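Local structure of beta-lactamase Rm3 (Uncultured bacterium, 5IQK) at residues C4-C7 against A8-A12; G85-E88 against L89-S93; Y197-A200 against L201-L204. The protein hydrolyses beta-lactam antibiotics as a zinc-dependent subclass B3 metallo-beta-lactamase, a type of enzyme that confers antibiotic resistance. All blocks are in the same frame, centred on the assembly; numbering follows the deposited sequence.

Contact 1 of 3, residues C4-C7 against A8-A12. With ZN (zinc ion), chain E.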
loop_
_atom_site.group_PDB
_atom_site.type_symbol
_atom_site.label_atom_id
_atom_site.label_comp_id
_atom_site.label_asym_id
_atom_site.label_seq_id
_atom_site.Cartn_x
_atom_site.Cartn_y
_atom_site.Cartn_z
ATOM N N CYS A 4 -2.944 -6.573 21.319
ATOM C CA CYS A 4 -2.190 -5.415 20.861
ATOM C C CYS A 4 -3.141 -4.327 20.379
ATOM O O CYS A 4 -3.823 -4.498 19.370
ATOM C CB CYS A 4 -1.226 -5.788 19.734
ATOM S SG CYS A 4 -0.379 -4.365 19.060
ATOM N N GLU A 5 -3.169 -3.202 21.087
ATOM C CA GLU A 5 -4.128 -2.144 20.782
ATOM C C GLU A 5 -3.849 -1.487 19.439
ATOM O O GLU A 5 -4.783 -1.009 18.785
ATOM C CB GLU A 5 -4.141 -1.077 21.884
ATOM C CG GLU A 5 -2.810 -0.385 22.069
ATOM C CD GLU A 5 -2.857 0.711 23.113
ATOM O OE1 GLU A 5 -3.970 1.060 23.569
ATOM O OE2 GLU A 5 -1.778 1.221 23.482
ATOM N N VAL A 6 -2.578 -1.441 19.035
ATOM C CA VAL A 6 -2.237 -0.866 17.743
ATOM C C VAL A 6 -2.746 -1.756 16.616
ATOM O O VAL A 6 -3.412 -1.267 15.713
ATOM C CB VAL A 6 -0.727 -0.650 17.565
ATOM C CG1 VAL A 6 -0.440 -0.115 16.168
ATOM C CG2 VAL A 6 -0.220 0.327 18.629
ATOM N N CYS A 7 -2.441 -3.052 16.666
ATOM C CA CYS A 7 -2.933 -3.965 15.625
ATOM C C CYS A 7 -4.466 -4.021 15.613
ATOM O O CYS A 7 -5.072 -4.094 14.534
ATOM C CB CYS A 7 -2.350 -5.371 15.803
ATOM S SG CYS A 7 -0.603 -5.540 15.319
ATOM N N ALA A 8 -5.081 -3.996 16.795
ATOM C CA ALA A 8 -6.550 -4.033 16.901
ATOM C C ALA A 8 -7.175 -2.815 16.231
ATOM O O ALA A 8 -8.190 -2.921 15.535
ATOM C CB ALA A 8 -6.987 -4.115 18.357
ATOM N N THR A 9 -6.578 -1.650 16.457
ATOM C CA THR A 9 -7.038 -0.418 15.822
ATOM C C THR A 9 -6.851 -0.447 14.309
ATOM O O THR A 9 -7.772 -0.138 13.556
ATOM C CB THR A 9 -6.310 0.814 16.394
ATOM O OG1 THR A 9 -6.675 0.965 17.765
ATOM C CG2 THR A 9 -6.718 2.078 15.648
ATOM N N TRP A 10 -5.658 -0.818 13.868
ATOM C CA TRP A 10 -5.373 -0.880 12.433
ATOM C C TRP A 10 -6.305 -1.848 11.699
ATOM O O TRP A 10 -6.685 -1.595 10.550
ATOM C CB TRP A 10 -3.921 -1.283 12.199
ATOM C CG TRP A 10 -2.919 -0.173 12.511
ATOM C CD1 TRP A 10 -3.197 1.095 12.936
ATOM C CD2 TRP A 10 -1.494 -0.263 12.414
ATOM N NE1 TRP A 10 -2.017 1.807 13.113
ATOM C CE2 TRP A 10 -0.964 0.992 12.788
ATOM C CE3 TRP A 10 -0.616 -1.288 12.064
ATOM C CZ2 TRP A 10 0.412 1.247 12.813
ATOM C CZ3 TRP A 10 0.750 -1.032 12.085
ATOM C CH2 TRP A 10 1.245 0.224 12.448
ATOM N N ASN A 11 -6.645 -2.963 12.342
ATOM C CA ASN A 11 -7.432 -4.009 11.679
ATOM C C ASN A 11 -8.945 -3.884 11.855
ATOM O O ASN A 11 -9.681 -4.772 11.440
ATOM C CB ASN A 11 -6.994 -5.393 12.175
ATOM C CG ASN A 11 -7.421 -6.519 11.242
ATOM O OD1 ASN A 11 -7.241 -6.436 10.031
ATOM N ND2 ASN A 11 -8.000 -7.570 11.809
ATOM N N ALA A 12 -9.404 -2.795 12.460
ATOM C CA ALA A 12 -10.838 -2.611 12.719
ATOM C C ALA A 12 -11.656 -2.624 11.427
ATOM O O ALA A 12 -11.194 -2.173 10.379
ATOM C CB ALA A 12 -11.075 -1.318 13.475
HETATM ZN ZN ZN E . 0.657 -5.295 17.214
#

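Contact 2 of 3, residues G85-E88 against L89-S93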
loop_
_atom_site.group_PDB
_atom_site.type_symbol
_atom_site.label_atom_id
_atom_site.label_comp_id
_atom_site.label_asym_id
_atom_site.label_seq_id
_atom_site.Cartn_x
_atom_site.Cartn_y
_atom_site.Cartn_z
ATOM N N GLY A 85 -1.300 -10.733 5.301
ATOM C CA GLY A 85 -2.489 -11.416 4.815
ATOM C C GLY A 85 -2.299 -12.020 3.432
ATOM O O GLY A 85 -3.194 -12.680 2.905
ATOM N N LEU A 86 -1.129 -11.802 2.836
ATOM C CA LEU A 86 -0.915 -12.188 1.438
ATOM C C LEU A 86 -0.957 -13.692 1.163
ATOM O O LEU A 86 -1.507 -14.110 0.150
ATOM C CB LEU A 86 0.415 -11.644 0.941
ATOM C CG LEU A 86 0.473 -10.137 0.760
ATOM C CD1 LEU A 86 1.877 -9.740 0.288
ATOM C CD2 LEU A 86 -0.595 -9.713 -0.239
ATOM N N ALA A 87 -0.386 -14.506 2.046
ATOM C CA ALA A 87 -0.403 -15.957 1.837
ATOM C C ALA A 87 -1.829 -16.501 1.716
ATOM O O ALA A 87 -2.116 -17.354 0.859
ATOM C CB ALA A 87 0.331 -16.665 2.959
ATOM N N GLU A 88 -2.725 -16.010 2.568
ATOM C CA GLU A 88 -4.115 -16.481 2.548
ATOM C C GLU A 88 -4.852 -16.000 1.305
ATOM O O GLU A 88 -5.609 -16.754 0.691
ATOM C CB GLU A 88 -4.861 -16.025 3.809
ATOM C CG GLU A 88 -6.334 -16.447 3.834
ATOM C CD GLU A 88 -6.971 -16.327 5.216
ATOM O OE1 GLU A 88 -6.289 -15.861 6.156
ATOM O OE2 GLU A 88 -8.156 -16.704 5.360
ATOM N N LEU A 89 -4.639 -14.740 0.938
ATOM C CA LEU A 89 -5.272 -14.188 -0.249
ATOM C C LEU A 89 -4.813 -14.941 -1.494
ATOM O O LEU A 89 -5.623 -15.250 -2.382
ATOM C CB LEU A 89 -4.974 -12.696 -0.376
ATOM C CG LEU A 89 -5.608 -11.847 0.726
ATOM C CD1 LEU A 89 -5.086 -10.427 0.682
ATOM C CD2 LEU A 89 -7.144 -11.879 0.607
ATOM N N GLN A 90 -3.527 -15.270 -1.544
ATOM C CA GLN A 90 -3.003 -16.066 -2.652
ATOM C C GLN A 90 -3.634 -17.451 -2.704
ATOM O O GLN A 90 -4.053 -17.903 -3.766
ATOM C CB GLN A 90 -1.486 -16.196 -2.550
ATOM C CG GLN A 90 -0.880 -17.201 -3.521
ATOM C CD GLN A 90 0.598 -16.941 -3.730
ATOM O OE1 GLN A 90 1.439 -17.459 -2.994
ATOM N NE2 GLN A 90 0.923 -16.143 -4.742
ATOM N N ARG A 91 -3.721 -18.121 -1.561
ATOM C CA ARG A 91 -4.314 -19.454 -1.524
ATOM C C ARG A 91 -5.761 -19.447 -1.997
ATOM O O ARG A 91 -6.193 -20.359 -2.701
ATOM C CB ARG A 91 -4.240 -20.045 -0.120
ATOM C CG ARG A 91 -2.908 -20.677 0.223
ATOM C CD ARG A 91 -3.035 -21.560 1.455
ATOM N NE ARG A 91 -3.642 -20.850 2.581
ATOM C CZ ARG A 91 -2.961 -20.105 3.448
ATOM N NH1 ARG A 91 -1.650 -19.962 3.310
ATOM N NH2 ARG A 91 -3.589 -19.497 4.447
ATOM N N ARG A 92 -6.505 -18.408 -1.625
ATOM C CA ARG A 92 -7.936 -18.351 -1.939
ATOM C C ARG A 92 -8.201 -17.906 -3.380
ATOM O O ARG A 92 -9.275 -18.160 -3.927
ATOM C CB ARG A 92 -8.659 -17.414 -0.963
ATOM C CG ARG A 92 -8.767 -17.933 0.479
ATOM C CD ARG A 92 -9.796 -19.055 0.596
ATOM N NE ARG A 92 -11.139 -18.607 0.234
ATOM C CZ ARG A 92 -11.983 -18.015 1.076
ATOM N NH1 ARG A 92 -11.639 -17.820 2.339
ATOM N NH2 ARG A 92 -13.176 -17.630 0.655
ATOM N N SER A 93 -7.235 -17.226 -3.989
ATOM C CA SER A 93 -7.407 -16.727 -5.352
ATOM C C SER A 93 -6.589 -17.501 -6.380
ATOM O O SER A 93 -6.931 -17.524 -7.570
ATOM C CB SER A 93 -7.043 -15.245 -5.415
ATOM O OG SER A 93 -5.671 -15.054 -5.117
HETATM O O HOH W 1 -9.072 -18.791 4.088
#

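Contact 3 of 3, residues Y197-A200 against L201-L204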
loop_
_atom_site.group_PDB
_atom_site.type_symbol
_atom_site.label_atom_id
_atom_site.label_comp_id
_atom_site.label_asym_id
_atom_site.label_seq_id
_atom_site.Cartn_x
_atom_site.Cartn_y
_atom_site.Cartn_z
ATOM N N TYR A 197 21.296 -0.036 6.209
ATOM C CA TYR A 197 20.475 0.661 5.219
ATOM C C TYR A 197 21.047 2.053 4.955
ATOM O O TYR A 197 20.409 3.061 5.265
ATOM C CB TYR A 197 19.013 0.742 5.699
ATOM C CG TYR A 197 18.006 1.255 4.676
ATOM C CD1 TYR A 197 18.351 1.421 3.334
ATOM C CD2 TYR A 197 16.708 1.581 5.064
ATOM C CE1 TYR A 197 17.417 1.900 2.403
ATOM C CE2 TYR A 197 15.767 2.052 4.138
ATOM C CZ TYR A 197 16.135 2.211 2.814
ATOM O OH TYR A 197 15.209 2.687 1.912
ATOM N N PRO A 198 22.245 2.110 4.344
ATOM C CA PRO A 198 22.910 3.406 4.182
ATOM C C PRO A 198 22.223 4.303 3.181
ATOM O O PRO A 198 22.430 5.515 3.243
ATOM C CB PRO A 198 24.315 3.024 3.696
ATOM C CG PRO A 198 24.147 1.705 3.047
ATOM C CD PRO A 198 23.092 1.002 3.866
ATOM N N ASN A 199 21.389 3.736 2.303
ATOM C CA ASN A 199 20.752 4.547 1.271
ATOM C C ASN A 199 19.420 5.125 1.699
ATOM O O ASN A 199 18.704 5.696 0.884
ATOM C CB ASN A 199 20.540 3.737 -0.002
ATOM C CG ASN A 199 20.839 4.543 -1.239
ATOM O OD1 ASN A 199 21.879 5.171 -1.322
ATOM N ND2 ASN A 199 19.908 4.566 -2.190
ATOM N N ALA A 200 19.098 4.994 2.981
ATOM C CA ALA A 200 17.780 5.374 3.471
ATOM C C ALA A 200 17.403 6.821 3.115
ATOM O O ALA A 200 16.284 7.067 2.635
ATOM C CB ALA A 200 17.694 5.153 4.993
ATOM N N LEU A 201 18.306 7.774 3.344
ATOM C CA LEU A 201 17.995 9.179 3.056
ATOM C C LEU A 201 17.897 9.451 1.565
ATOM O O LEU A 201 17.012 10.181 1.127
ATOM C CB LEU A 201 19.028 10.125 3.659
ATOM C CG LEU A 201 19.004 10.243 5.179
ATOM C CD1 LEU A 201 20.006 11.291 5.647
ATOM C CD2 LEU A 201 17.597 10.583 5.649
ATOM N N ALA A 202 18.815 8.885 0.789
ATOM C CA ALA A 202 18.752 9.034 -0.662
ATOM C C ALA A 202 17.446 8.431 -1.195
ATOM O O ALA A 202 16.793 9.003 -2.076
ATOM C CB ALA A 202 19.955 8.382 -1.315
ATOM N N ASP A 203 17.068 7.277 -0.656
ATOM C CA ASP A 203 15.790 6.648 -1.029
ATOM C C ASP A 203 14.581 7.537 -0.733
ATOM O O ASP A 203 13.726 7.747 -1.610
ATOM C CB ASP A 203 15.607 5.318 -0.299
ATOM C CG ASP A 203 16.340 4.180 -0.957
ATOM O OD1 ASP A 203 16.975 4.410 -2.002
ATOM O OD2 ASP A 203 16.297 3.060 -0.413
ATOM N N LEU A 204 14.500 8.044 0.496
ATOM C CA LEU A 204 13.382 8.906 0.882
ATOM C C LEU A 204 13.301 10.157 0.014
ATOM O O LEU A 204 12.219 10.503 -0.459
ATOM C CB LEU A 204 13.483 9.301 2.360
ATOM C CG LEU A 204 13.040 8.289 3.423
ATOM C CD1 LEU A 204 13.503 8.734 4.803
ATOM C CD2 LEU A 204 11.522 8.099 3.410
#

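Contact 1 of 3, residues C4-C7 against A8-A12
Val6 and Trp10, one turn apart, run alongside each other from the short helix 5-10. One methyl of Val6 does the touching. CG1 sits over the six-membered ring of Trp10, 3.8 Å from its centroid and 17° off the ring normal, a CH-pi contact. Its nearest ring atom is Trp10 CE2, 3.6 Å from Val6 CG1. The valine reaches the indole because CG1 stands anti to the backbone N (chi1 177°). Val6 O lies over a face of the indole too, and it accepts the nearly straight bond from Trp10 N at 2.9 Å. The indole also meets the ring of His223, a zinc ligand, edge-to-face.

One residue before Val6, Glu5 O accepts two bonds. Thr9 N and Thr9 OG1 reach it from opposite faces of the carbonyl plane, OG1 at 2.9 Å. The threonine hydroxyl is thus folded back on its own helix.

Cys4 and Cys7 turn their sulfurs to a shared zinc ion. Cys4 SG and Cys7 SG each stand 2.3 Å from the zinc. Cys4 SG has a second role at the N-cap: Cys7 N donates to it at 3.4 Å, with an N-H...S angle of 174°. This bond may stabilise the metal-bound thiolate. Ala8 N bonds to Cys4 O and Asn11 N to Cys7 O. At the far end, Asn11 leaves helical geometry, and its OD1 is held by Ser52 OG.

The cysteine spacing and the capping N-H...S bond are those of a CxxC metal site, here carried on the first turn of an N-terminal surface helix and separate from the zinc sites with histidine ligands.

Contact 2 of 3, residues G85-E88 against L89-S93
Glu88 OE2 takes a short bond from a water, 2.6 Å from that oxygen, and the same water accepts from Arg92 NH1 at 3.3 Å. The water meets the Arg92 guanidinium at its edge, in its plane. It joins two groups of opposite charge that do not touch: Glu88 OE2 and Arg92 NH1 are 4.7 Å apart. The glutamate chain is extended, with CG anti to the backbone N (chi1 178°). The arginine chain instead bends at chi2 and chi3. Its CG packs on Glu88 O, which also accepts from Arg92 N.

The Arg91 side chain takes a different direction from that of Arg92. It makes no salt bridge with Glu88, and Glu88 OE1 and Arg91 NH2 remain 4.8 Å apart. The arginine folds back over the preceding turn instead. One face of its guanidinium lies against Ala87 O and Glu88 CA, each 3.6 Å from the guanidinium plane and toward its rim. Arg91 NH2 also approaches Glu88 CB at 3.8 Å. The two charges may still attract each other weakly.

Leu89 faces the interior. Its CG packs on Gly85 O at 3.4 Å, and Leu89 N donates to the same oxygen. Gln90 N bonds to Leu86 O. Leu86 and Leu89 both rest on Ile73 of strand 70-74, while Leu89 and Arg92 touch Ile57 of helix 53-62. The end of Gln90 leads away from residues 85-88, and its NE2 bonds to Ala95 O and Asp130 O.

The helix closes with Ser93 OG donating to Leu89 O. This is an amphipathic helix laid against a beta sheet, as in the layered alpha-beta/beta-alpha fold of metallo-beta-lactamases.

Contact 3 of 3, residues Y197-A200 against L201-L204
Asp203 is held by two side chains from the turn before its helix. Tyr197 OH donates to Asp203 OD2 at 2.6 Å. The acceptor uses its anti lone pair and lies at the ring edge, in the ring plane. The ring and carboxylate planes are 57° apart. Asn199 ND2 donates to the other oxygen, Asp203 OD1, at 2.9 Å, coming from above the carboxylate plane. Both carboxylate oxygens are therefore engaged and the group's rotation is restrained.

The inner side is close-packed. Ala200 CB sits 3.6 Å above the centre of the Tyr197 ring, so the ring meets the alanine with a face and the aspartate with its edge. Pro153 and Pro157 also touch the ring. Leu204 is buried and touches Phe191 of a loop and Leu261 of helix 249-269.

The arrangement is a helix start. A type I beta turn from Tyr197 to Ala200 leads into helix 200-212, with Asn199 at the N-cap. The Asn199 side chain makes no capping bond and reaches Asp203 instead. Asn199 O accepts from Asp203 N at 2.7 Å, the first i to i+4 bond of the helix.

The outer side is looser. Asn199 and Ala202 are exposed. Ala202 CB lies 3.7 Å from Asn199 OD1, an apolar carbon beside an amide oxygen, with no hydrogen bond between the two side chains.

The three contacts follow one another along the chain and lie on three different helices: 5-10, 86-93 and 200-212. None touches another. Contacts 1 and 2 are the nearest pair, with centres 21 Å apart and nearest atoms about 9 Å apart. Contact 3 is farther off, its centre 29 Å from that of contact 1 and 31 Å from that of contact 2. Contact 2 packs on the seven-stranded sheet through strand 70-74. Contact 3 follows strand 171-178 of the five-stranded sheet. The zinc ions bound by His77, His79, His155 and by Asp81, His82, His223 form the family's active site. Trp10 of contact 1 borders it through His223.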